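PDB 4RF6: arginine kinase from Anthopleura japonica, which catalyses the reversible transfer of a phosphoryl group from ATP to L-arginine, giving phosphoarginine and ADP, with two phosphagen kinase repeats in a single chain. Local coordinates for residues A[99-102]-A[103-106]; A[536-539]-A[540-544]; A[428-431]-A[432-435]; A[201-205]-A[206-210]; A[471-475]-A[476-480]. One frame throughout, in Å; residues are numbered along the deposited sequence.

Interaction 1 of 5, residues A[99-102]-A[103-106]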
# COMPACT_ATOMS: atom_id res chain seq x y z
N PRO A 99 -0.47 34.91 -3.08
CA PRO A 99 -0.05 36.31 -3.22
C PRO A 99 1.24 36.51 -4.01
O PRO A 99 1.83 37.58 -3.87
CB PRO A 99 0.19 36.71 -1.76
CG PRO A 99 0.77 35.48 -1.16
CD PRO A 99 0.09 34.30 -1.86
N TYR A 100 1.67 35.53 -4.81
CA TYR A 100 2.93 35.69 -5.55
C TYR A 100 2.91 36.87 -6.52
O TYR A 100 1.92 37.09 -7.23
CB TYR A 100 3.33 34.41 -6.30
CG TYR A 100 4.62 34.57 -7.09
CD1 TYR A 100 5.86 34.52 -6.46
CD2 TYR A 100 4.60 34.78 -8.47
CE1 TYR A 100 7.04 34.67 -7.17
CE2 TYR A 100 5.77 34.93 -9.19
CZ TYR A 100 6.98 34.87 -8.54
OH TYR A 100 8.15 35.02 -9.26
N LYS A 101 4.00 37.64 -6.53
CA LYS A 101 4.18 38.72 -7.49
C LYS A 101 5.38 38.43 -8.37
O LYS A 101 6.47 38.15 -7.86
CB LYS A 101 4.39 40.06 -6.78
CG LYS A 101 3.16 40.56 -6.03
CD LYS A 101 1.96 40.59 -6.96
CE LYS A 101 0.67 40.71 -6.17
NZ LYS A 101 0.73 41.80 -5.16
N LEU A 102 5.19 38.50 -9.69
CA LEU A 102 6.26 38.22 -10.65
C LEU A 102 7.50 39.08 -10.38
O LEU A 102 8.63 38.62 -10.56
CB LEU A 102 5.74 38.44 -12.08
CG LEU A 102 4.65 37.45 -12.51
CD1 LEU A 102 3.60 38.13 -13.36
CD2 LEU A 102 5.25 36.28 -13.25
N ALA A 103 7.28 40.30 -9.92
CA ALA A 103 8.37 41.21 -9.58
C ALA A 103 9.27 40.67 -8.46
O ALA A 103 10.48 40.94 -8.43
CB ALA A 103 7.81 42.58 -9.19
N THR A 104 8.68 39.91 -7.54
CA THR A 104 9.40 39.34 -6.41
C THR A 104 10.46 38.34 -6.86
O THR A 104 11.57 38.31 -6.32
CB THR A 104 8.43 38.64 -5.43
OG1 THR A 104 7.41 39.56 -5.02
CG2 THR A 104 9.17 38.13 -4.20
N GLY A 105 10.12 37.53 -7.85
CA GLY A 105 11.05 36.53 -8.35
C GLY A 105 10.86 35.20 -7.64
O GLY A 105 10.23 35.13 -6.59
N HIS A 106 11.43 34.14 -8.22
CA HIS A 106 11.26 32.79 -7.67
C HIS A 106 12.62 32.10 -7.51
O HIS A 106 13.49 32.22 -8.37
CB HIS A 106 10.36 31.97 -8.60
CG HIS A 106 10.24 30.52 -8.21
ND1 HIS A 106 9.28 30.06 -7.32
CD2 HIS A 106 10.94 29.43 -8.61
CE1 HIS A 106 9.41 28.75 -7.19
NE2 HIS A 106 10.41 28.35 -7.95
O HOH W 1 5.62 37.86 -4.02
O HOH W 2 11.07 38.85 -10.95
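Tyr-100 reaches along the inside of a tight bend, and the far end of its ring comes up against the backbone of Gly-105. CG stands anti to the backbone N (chi1 179°), which carries the ring past the turn instead of out from it. Gly-105 C then lies at the ring edge, in the ring plane, 3.2 Å from Tyr-100 OH, while Gly-105 O is 3.3 Å from Tyr-100 CE1. The hydroxyl has its hydrogen bond elsewhere, to the backbone O of Lys-271, so what Gly-105 meets is the flank of a phenol already held in place. His-106 CB adds a looser touch, 3.8 Å from the same OH, and its imidazole swings off to bond through ND1 to Gly-341 N. The bend, in the loop between helix 86-96 and strand 127-136, is closed by i-to-i+3 backbone bonds: Thr-104 N donates to Lys-101 O at 2.8 Å, and a weak bond follows from Gly-105 N to Leu-102 O. Gly-105 then leaves the turn at positive phi (93°), a backbone shape in which any side chain would collide with the carbonyl oxygen of Thr-104. Thr-104 keeps OG1 beside its own backbone N (chi1 -55°), placing it 3.5 Å from Lys-101 CB. One water joins Thr-104 OG1, at 2.7 Å, to Lys-101 N. The Lys-101 side chain reaches Glu-94 of helix 86-96. Leu-102 turns its side chain from the bend and packs on Asp-90 and Ile-93 of the same helix, whose Glu-94 accepts from Leu-102 N.

Interaction 2 of 5, residues A[536-539]-A[540-544]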
# COMPACT_ATOMS: atom_id res chain seq x y z
N THR A 536 -4.56 -14.46 -12.91
CA THR A 536 -3.76 -15.08 -11.86
C THR A 536 -4.63 -15.28 -10.63
O THR A 536 -4.63 -16.35 -10.01
CB THR A 536 -2.55 -14.20 -11.47
OG1 THR A 536 -1.66 -14.08 -12.59
CG2 THR A 536 -1.80 -14.81 -10.30
N ARG A 537 -5.38 -14.24 -10.28
CA ARG A 537 -6.29 -14.27 -9.15
C ARG A 537 -7.28 -15.41 -9.30
O ARG A 537 -7.33 -16.31 -8.47
CB ARG A 537 -7.03 -12.94 -9.03
CG ARG A 537 -8.02 -12.88 -7.88
CD ARG A 537 -8.16 -11.45 -7.39
NE ARG A 537 -7.76 -10.51 -8.43
CZ ARG A 537 -6.99 -9.44 -8.23
NH1 ARG A 537 -6.54 -9.16 -7.01
NH2 ARG A 537 -6.68 -8.65 -9.24
N GLN A 538 -8.06 -15.37 -10.38
CA GLN A 538 -9.09 -16.37 -10.65
C GLN A 538 -8.55 -17.79 -10.50
O GLN A 538 -9.18 -18.65 -9.89
CB GLN A 538 -9.66 -16.18 -12.05
CG GLN A 538 -10.89 -17.02 -12.30
CD GLN A 538 -11.95 -16.80 -11.24
OE1 GLN A 538 -12.57 -15.73 -11.18
NE2 GLN A 538 -12.16 -17.79 -10.38
N LYS A 539 -7.37 -18.01 -11.08
CA LYS A 539 -6.68 -19.30 -10.98
C LYS A 539 -6.45 -19.68 -9.52
O LYS A 539 -6.71 -20.82 -9.11
CB LYS A 539 -5.36 -19.24 -11.75
CG LYS A 539 -4.32 -20.25 -11.29
CD LYS A 539 -3.11 -20.29 -12.22
CE LYS A 539 -1.82 -20.31 -11.42
NZ LYS A 539 -2.02 -20.93 -10.07
N LEU A 540 -5.97 -18.72 -8.73
CA LEU A 540 -5.71 -18.95 -7.31
C LEU A 540 -6.99 -19.21 -6.53
O LEU A 540 -7.01 -20.08 -5.66
CB LEU A 540 -4.93 -17.77 -6.71
CG LEU A 540 -3.49 -17.65 -7.20
CD1 LEU A 540 -2.87 -16.33 -6.78
CD2 LEU A 540 -2.66 -18.82 -6.70
N VAL A 541 -8.05 -18.47 -6.84
CA VAL A 541 -9.35 -18.68 -6.19
C VAL A 541 -9.86 -20.10 -6.46
O VAL A 541 -10.39 -20.76 -5.56
CB VAL A 541 -10.42 -17.68 -6.68
CG1 VAL A 541 -11.65 -17.75 -5.78
CG2 VAL A 541 -9.88 -16.26 -6.70
N ASN A 542 -9.71 -20.55 -7.70
CA ASN A 542 -10.17 -21.87 -8.10
C ASN A 542 -9.47 -23.00 -7.35
O ASN A 542 -10.07 -24.05 -7.09
CB ASN A 542 -10.02 -22.06 -9.61
CG ASN A 542 -10.95 -21.15 -10.41
OD1 ASN A 542 -11.92 -20.60 -9.88
ND2 ASN A 542 -10.67 -21.01 -11.70
N ASP A 543 -8.20 -22.80 -7.00
CA ASP A 543 -7.47 -23.78 -6.19
C ASP A 543 -7.68 -23.54 -4.69
O ASP A 543 -7.17 -24.30 -3.86
CB ASP A 543 -5.97 -23.74 -6.52
CG ASP A 543 -5.63 -24.42 -7.83
OD1 ASP A 543 -6.42 -25.26 -8.29
OD2 ASP A 543 -4.56 -24.11 -8.40
N HIS A 544 -8.44 -22.49 -4.36
CA HIS A 544 -8.67 -22.07 -2.97
C HIS A 544 -7.39 -21.59 -2.27
O HIS A 544 -7.22 -21.80 -1.07
CB HIS A 544 -9.34 -23.19 -2.15
CG HIS A 544 -10.81 -23.37 -2.43
ND1 HIS A 544 -11.66 -22.31 -2.66
CD2 HIS A 544 -11.57 -24.48 -2.50
CE1 HIS A 544 -12.88 -22.77 -2.86
NE2 HIS A 544 -12.85 -24.08 -2.77
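Gln-538 and Asn-542 meet through two different first torsions: Gln-538 sets CG anti to its backbone N (chi1 -170°) and folds back at chi2, whereas Asn-542 keeps CG beside its own backbone N. The two amides, one helical turn apart, thus come together with their planes 34° apart. Gln-538 NE2 donates to Asn-542 OD1 at 2.9 Å; the acceptor lies close to the plane of the glutamine amide, the donor stands above the asparagine carbonyl plane, and the bond is bent, 135° at the hydrogen. Two carbon-carbon contacts repeat the four-residue spacing, each with side chains running alongside one another: Thr-536 CG2 is 4.0 Å from Leu-540 CD1, and Arg-537 CG is 4.0 Å from Val-541 CG2. Lys-539 NZ stays 4.4 Å from Asp-543 OD2, beyond a salt bridge, and makes a weak bond to His-571. Beneath the side chains run i-to-i+4 backbone bonds such as Val-541 N to Arg-537 O, 2.8 Å. His-544 is the first residue to leave helical backbone angles; its positive phi, with bonds back into the last turn, makes a Schellman motif. Helix 534-542 lies with Thr-536, Lys-539 and Leu-540 on Tyr-527 of edge strand 524-528, while Arg-537 and Val-541 touch Leu-546 in the loop that follows.

Interaction 3 of 5, residues A[428-431]-A[432-435]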
# COMPACT_ATOMS: atom_id res chain seq x y z
N ALA A 428 -0.46 -9.55 20.31
CA ALA A 428 0.89 -9.07 20.65
C ALA A 428 1.51 -8.37 19.44
O ALA A 428 1.49 -8.92 18.34
CB ALA A 428 1.77 -10.23 21.11
N GLY A 429 2.06 -7.17 19.64
CA GLY A 429 2.69 -6.45 18.55
C GLY A 429 4.12 -6.92 18.32
O GLY A 429 4.69 -6.74 17.24
N ASP A 430 4.70 -7.53 19.35
CA ASP A 430 6.05 -8.08 19.26
C ASP A 430 6.30 -9.09 20.37
O ASP A 430 5.47 -9.24 21.27
CB ASP A 430 7.12 -6.97 19.24
CG ASP A 430 7.11 -6.09 20.50
OD1 ASP A 430 6.63 -6.52 21.57
OD2 ASP A 430 7.61 -4.95 20.42
N GLU A 431 7.44 -9.78 20.32
CA GLU A 431 7.80 -10.77 21.34
C GLU A 431 7.79 -10.17 22.74
O GLU A 431 7.36 -10.82 23.70
CB GLU A 431 9.19 -11.36 21.04
CG GLU A 431 9.81 -12.13 22.23
CD GLU A 431 10.99 -12.98 21.81
OE1 GLU A 431 11.64 -13.59 22.69
OE2 GLU A 431 11.26 -13.05 20.59
N GLU A 432 8.26 -8.93 22.86
CA GLU A 432 8.41 -8.29 24.17
C GLU A 432 7.08 -8.14 24.90
O GLU A 432 7.03 -8.17 26.14
CB GLU A 432 9.10 -6.93 24.02
CG GLU A 432 9.50 -6.31 25.37
CD GLU A 432 10.30 -5.04 25.22
OE1 GLU A 432 10.76 -4.75 24.10
OE2 GLU A 432 10.47 -4.33 26.24
N CYS A 433 6.00 -7.98 24.14
CA CYS A 433 4.66 -7.87 24.71
C CYS A 433 4.32 -9.02 25.66
O CYS A 433 3.67 -8.80 26.69
CB CYS A 433 3.62 -7.84 23.59
SG CYS A 433 3.57 -6.27 22.67
N TYR A 434 4.74 -10.23 25.31
CA TYR A 434 4.42 -11.40 26.12
C TYR A 434 5.14 -11.37 27.47
O TYR A 434 4.73 -12.04 28.41
CB TYR A 434 4.76 -12.70 25.38
CG TYR A 434 3.76 -13.09 24.32
CD1 TYR A 434 2.53 -13.65 24.68
CD2 TYR A 434 4.03 -12.89 22.98
CE1 TYR A 434 1.60 -14.00 23.72
CE2 TYR A 434 3.10 -13.25 22.00
CZ TYR A 434 1.89 -13.80 22.38
OH TYR A 434 0.98 -14.14 21.41
N THR A 435 6.22 -10.60 27.54
CA THR A 435 6.96 -10.45 28.80
C THR A 435 6.59 -9.15 29.51
O THR A 435 6.31 -9.15 30.71
CB THR A 435 8.47 -10.49 28.59
OG1 THR A 435 8.85 -11.77 28.08
CG2 THR A 435 9.19 -10.26 29.91
O HOH W 3 10.39 -5.07 21.31
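Glu-431 and Glu-432 meet at the corner where the chain turns into helix 433-436, and with Cys-433 they have the most surface buried in this local contact. Both glutamates set CG anti to the backbone N and run on extended. Glu-431 lays CB and CG beside Glu-432 N, with its backbone O accepting from Tyr-434 N at 3.1 Å; its side chain goes on to Leu-627. Glu-432 runs alongside Asp-430, pointing the same way, and the two carboxylate planes are only 9° apart. A water sits between them, donating to Asp-430 OD2 and to Glu-432 OE1, which probably eases the repulsion of two like charges. Each oxygen also has a protein partner: Thr-403 OG1 for Asp-430 OD2, and Ala-404 N for Glu-432 OE1. Cys-433 takes the centre. Its backbone N donates to Asp-430 OD1 at 3.0 Å, nearly in line with the C-O bond, and also to Asp-430 O at 3.2 Å. For this the aspartate puts CG between its own backbone N and carbonyl carbon (chi1 60°), turning the carboxylate back over the first turn. Cys-433 SG, tucked beside its own N, receives a weak bond from Gly-429 N at 3.5 Å. Ala-428 CB presses on Tyr-434 CE2 at 3.4 Å, approaching the ring obliquely; that phenol bonds to Ser-628 O, and Phe-441 of helix 438-448 packs against both residues. Asp-430, accepting from the amide three residues on, makes a capping bond at the start of a short helix, here within the second N-terminal phosphagen kinase domain.

Interaction 4 of 5, residues A[201-205]-A[206-210]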
# COMPACT_ATOMS: atom_id res chain seq x y z
N PHE A 201 -9.68 19.27 -22.77
CA PHE A 201 -8.87 20.43 -22.42
C PHE A 201 -7.53 20.43 -23.16
O PHE A 201 -7.12 21.44 -23.72
CB PHE A 201 -8.66 20.52 -20.91
CG PHE A 201 -9.92 20.74 -20.12
CD1 PHE A 201 -10.38 22.03 -19.87
CD2 PHE A 201 -10.65 19.67 -19.61
CE1 PHE A 201 -11.54 22.25 -19.14
CE2 PHE A 201 -11.81 19.88 -18.88
CZ PHE A 201 -12.26 21.17 -18.65
N LEU A 202 -6.85 19.28 -23.15
CA LEU A 202 -5.57 19.13 -23.84
C LEU A 202 -5.76 19.13 -25.35
O LEU A 202 -4.95 19.69 -26.10
CB LEU A 202 -4.87 17.85 -23.40
CG LEU A 202 -4.61 17.71 -21.90
CD1 LEU A 202 -3.71 16.52 -21.61
CD2 LEU A 202 -4.00 18.99 -21.35
N GLU A 203 -6.84 18.50 -25.79
CA GLU A 203 -7.21 18.49 -27.21
C GLU A 203 -7.29 19.92 -27.75
O GLU A 203 -6.63 20.26 -28.73
CB GLU A 203 -8.56 17.78 -27.39
CG GLU A 203 -9.10 17.80 -28.81
CD GLU A 203 -8.25 16.98 -29.78
OE1 GLU A 203 -7.51 16.09 -29.33
OE2 GLU A 203 -8.35 17.24 -31.00
N ALA A 204 -8.09 20.76 -27.09
CA ALA A 204 -8.29 22.14 -27.55
C ALA A 204 -7.03 23.00 -27.41
O ALA A 204 -6.90 24.04 -28.07
CB ALA A 204 -9.46 22.77 -26.82
N ALA A 205 -6.12 22.57 -26.55
CA ALA A 205 -4.87 23.29 -26.32
C ALA A 205 -3.84 23.03 -27.42
O ALA A 205 -2.83 23.73 -27.52
CB ALA A 205 -4.29 22.91 -24.97
N GLY A 206 -4.11 22.00 -28.23
CA GLY A 206 -3.21 21.61 -29.30
C GLY A 206 -2.19 20.59 -28.84
O GLY A 206 -1.25 20.24 -29.56
N ILE A 207 -2.37 20.09 -27.61
CA ILE A 207 -1.40 19.21 -26.97
C ILE A 207 -1.44 17.78 -27.52
O ILE A 207 -0.42 17.07 -27.52
CB ILE A 207 -1.57 19.26 -25.42
CG1 ILE A 207 -1.06 20.61 -24.90
CG2 ILE A 207 -0.85 18.12 -24.71
CD1 ILE A 207 -1.37 20.87 -23.42
N ASN A 208 -2.59 17.38 -28.04
CA ASN A 208 -2.77 16.03 -28.58
C ASN A 208 -2.16 15.78 -29.96
O ASN A 208 -2.25 14.66 -30.46
CB ASN A 208 -4.26 15.67 -28.62
CG ASN A 208 -4.76 15.09 -27.32
OD1 ASN A 208 -3.97 14.61 -26.50
ND2 ASN A 208 -6.07 15.13 -27.11
N LYS A 209 -1.57 16.80 -30.57
CA LYS A 209 -1.03 16.66 -31.93
C LYS A 209 -0.09 15.46 -32.08
O LYS A 209 0.71 15.16 -31.18
CB LYS A 209 -0.33 17.95 -32.40
CG LYS A 209 -1.27 19.13 -32.65
CD LYS A 209 -0.61 20.23 -33.48
CE LYS A 209 0.53 20.93 -32.73
NZ LYS A 209 0.08 21.63 -31.48
N GLU A 210 -0.23 14.76 -33.20
CA GLU A 210 0.54 13.56 -33.53
C GLU A 210 0.38 12.38 -32.57
O GLU A 210 1.24 11.49 -32.55
CB GLU A 210 2.04 13.87 -33.71
CG GLU A 210 2.38 15.20 -34.38
CD GLU A 210 1.83 15.35 -35.79
OE1 GLU A 210 1.80 16.49 -36.28
OE2 GLU A 210 1.44 14.33 -36.41
O HOH W 4 -4.43 18.65 -29.83
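Glu-203 and Asn-208 provide the polar side-chain bond across this helix end. Asn-208 ND2 donates to Glu-203 OE1 at 2.8 Å in a nearly straight bond (167° at the hydrogen); OE1 accepts on its anti lone pair and lies in the plane of the asparagine amide. Glu-203 gets there by a bend at chi2 (68°); the two side chains cross at about a right angle, with the carboxylate and amide planes 45° apart. Asn-208 OD1 in turn accepts from Gly-198 N, so both ends of the amide are held. Apolar contact falls to Ile-207, whose CD1 sits 3.8 Å from Leu-202 CD2 and 3.9 Å from Ala-205 CB. In the backbone, Ile-207 N donates to Leu-202 O at 3.0 Å, and Gly-206 N to Glu-203 O at 3.1 Å. A water carries Glu-203 O on toward Asn-208 N, the latter bond weak. Past the helix, Lys-209 NZ bonds back to Gly-206 O and also to Pro-145 O. Ala-205 touches Tyr-75 and Leu-202 lies close to Glu-232, both substrate-binding residues by similarity, so this helix end probably borders the arginine site. Positive phi at Gly-206, with the bonds from Gly-206 N and Ile-207 N back into the last turn, makes a Schellman motif, continued by a type I turn from Gly-206 to Lys-209.

Interaction 5 of 5, residues A[471-475]-A[476-480]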
# COMPACT_ATOMS: atom_id res chain seq x y z
N ASN A 471 0.64 -45.91 6.58
CA ASN A 471 -0.54 -45.31 5.95
C ASN A 471 -1.86 -46.01 6.29
O ASN A 471 -2.03 -47.20 6.07
CB ASN A 471 -0.36 -45.24 4.42
CG ASN A 471 -1.32 -44.26 3.76
OD1 ASN A 471 -1.91 -43.40 4.43
ND2 ASN A 471 -1.47 -44.38 2.45
N LEU A 472 -2.80 -45.23 6.83
CA LEU A 472 -4.04 -45.78 7.38
C LEU A 472 -5.02 -46.34 6.35
O LEU A 472 -5.49 -47.47 6.50
CB LEU A 472 -4.75 -44.72 8.23
CG LEU A 472 -4.06 -44.40 9.55
CD1 LEU A 472 -4.87 -43.41 10.36
CD2 LEU A 472 -3.84 -45.68 10.31
N ASP A 473 -5.31 -45.55 5.32
CA ASP A 473 -6.39 -45.87 4.40
C ASP A 473 -5.98 -45.63 2.94
O ASP A 473 -6.48 -44.72 2.30
CB ASP A 473 -7.61 -45.00 4.74
CG ASP A 473 -8.85 -45.36 3.93
OD1 ASP A 473 -8.86 -46.44 3.31
OD2 ASP A 473 -9.81 -44.56 3.93
N PRO A 474 -5.05 -46.47 2.42
CA PRO A 474 -4.54 -46.37 1.05
C PRO A 474 -5.61 -46.23 -0.04
O PRO A 474 -5.33 -45.64 -1.09
CB PRO A 474 -3.79 -47.71 0.85
CG PRO A 474 -4.19 -48.57 2.02
CD PRO A 474 -4.46 -47.61 3.13
N GLU A 475 -6.81 -46.75 0.20
CA GLU A 475 -7.89 -46.71 -0.79
C GLU A 475 -8.69 -45.40 -0.73
O GLU A 475 -9.42 -45.07 -1.66
CB GLU A 475 -8.82 -47.91 -0.61
CG GLU A 475 -8.13 -49.28 -0.58
CD GLU A 475 -7.61 -49.66 0.81
OE1 GLU A 475 -7.72 -48.83 1.74
OE2 GLU A 475 -7.11 -50.80 0.96
N GLY A 476 -8.57 -44.68 0.38
CA GLY A 476 -9.33 -43.46 0.57
C GLY A 476 -10.81 -43.71 0.79
O GLY A 476 -11.64 -42.83 0.55
N THR A 477 -11.13 -44.92 1.24
CA THR A 477 -12.51 -45.33 1.48
C THR A 477 -13.12 -44.46 2.59
O THR A 477 -14.29 -44.05 2.51
CB THR A 477 -12.58 -46.80 1.91
OG1 THR A 477 -11.92 -47.61 0.92
CG2 THR A 477 -14.02 -47.27 2.07
N TYR A 478 -12.32 -44.18 3.60
CA TYR A 478 -12.77 -43.44 4.77
C TYR A 478 -12.07 -42.09 4.88
O TYR A 478 -12.72 -41.06 5.13
CB TYR A 478 -12.56 -44.27 6.03
CG TYR A 478 -13.22 -45.63 5.96
CD1 TYR A 478 -12.49 -46.76 5.66
CD2 TYR A 478 -14.59 -45.76 6.17
CE1 TYR A 478 -13.09 -48.01 5.58
CE2 TYR A 478 -15.20 -46.99 6.09
CZ TYR A 478 -14.45 -48.11 5.80
OH TYR A 478 -15.07 -49.34 5.72
N ILE A 479 -10.75 -42.08 4.69
CA ILE A 479 -9.99 -40.84 4.78
C ILE A 479 -9.85 -40.19 3.42
O ILE A 479 -9.16 -40.71 2.54
CB ILE A 479 -8.61 -41.06 5.42
CG1 ILE A 479 -8.77 -41.70 6.80
CG2 ILE A 479 -7.89 -39.73 5.54
CD1 ILE A 479 -7.46 -42.19 7.43
N ARG A 480 -10.48 -39.03 3.25
CA ARG A 480 -10.53 -38.36 1.95
C ARG A 480 -9.36 -37.40 1.72
O ARG A 480 -8.87 -37.27 0.59
CB ARG A 480 -11.86 -37.64 1.76
CG ARG A 480 -13.09 -38.54 1.92
CD ARG A 480 -13.58 -39.11 0.59
NE ARG A 480 -12.68 -40.12 0.01
CZ ARG A 480 -12.24 -40.09 -1.24
NH1 ARG A 480 -11.44 -41.05 -1.69
NH2 ARG A 480 -12.61 -39.11 -2.05
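Asp-473 receives the backbone amides of Tyr-478 and Ile-479 on its carboxylate. With CG anti to the backbone N (chi1 -174°), the side chain reaches across the turn, and one oxygen takes two amides: Tyr-478 N on the syn lone pair of OD2 at 2.6 Å, and Ile-479 N on its anti lone pair at 2.8 Å. Both bonds are fairly straight. The other oxygen, OD1, receives a weak bond from Thr-477 N. Three successive amides therefore face one buried carboxylate, which would be expected to favour its ionised form. Tyr-478 CB passes 3.5 Å from Asp-473 OD2, with the ring oblique to that oxygen, and Thr-477 CG2 lies over one ring face near the rim. Ile-479 reaches back so that CD1 lies 3.9 Å from Asp-473 CB and 3.8 Å from Leu-472 CB, the leucine slanting across it; Leu-472 also packs on Tyr-704, Val-707 and Leu-711 of helix 696-714. Thr-477 OG1 rests 3.5 Å from Glu-475 CB. Arg-480 turns back to Gly-476 O and holds it side-on with two nitrogens, NE at 3.0 Å and NH1 at 2.9 Å; the oxygen lies close to the guanidinium plane, and NE meets it in the carbonyl plane. Gly-476, at positive phi (70°), is the last residue of the type I turn from Asp-473, closed by its N to Asp-473 O. This beta turn, with the aspartate at its first position accepting from amides beyond it, leads into strand 479-488, a central strand of the second catalytic domain's antiparallel sheet, paired with strand 638-645.

Overall arrangement
From the N terminus the five contacts follow in series as 1, 4, 3, 5 and 2; each is local to one continuous stretch of chain, and none nests or crosses. Interaction 1 shapes the loop between helix 86-96 and strand 127-136, and interaction 4 ends helix 200-205, with centres 30 Å apart in the first repeat. The rest belong to the second repeat: interaction 3 opens helix 433-436, interaction 5 leads into strand 479-488, and interaction 2 ends helix 534-542 beside the edge strand of the same sheet. Nearest atoms of interactions 2 and 5 are about 13 Å apart, whereas the centres of interactions 1 and 5 are 83 Å apart, on opposite sides of the chain's centre.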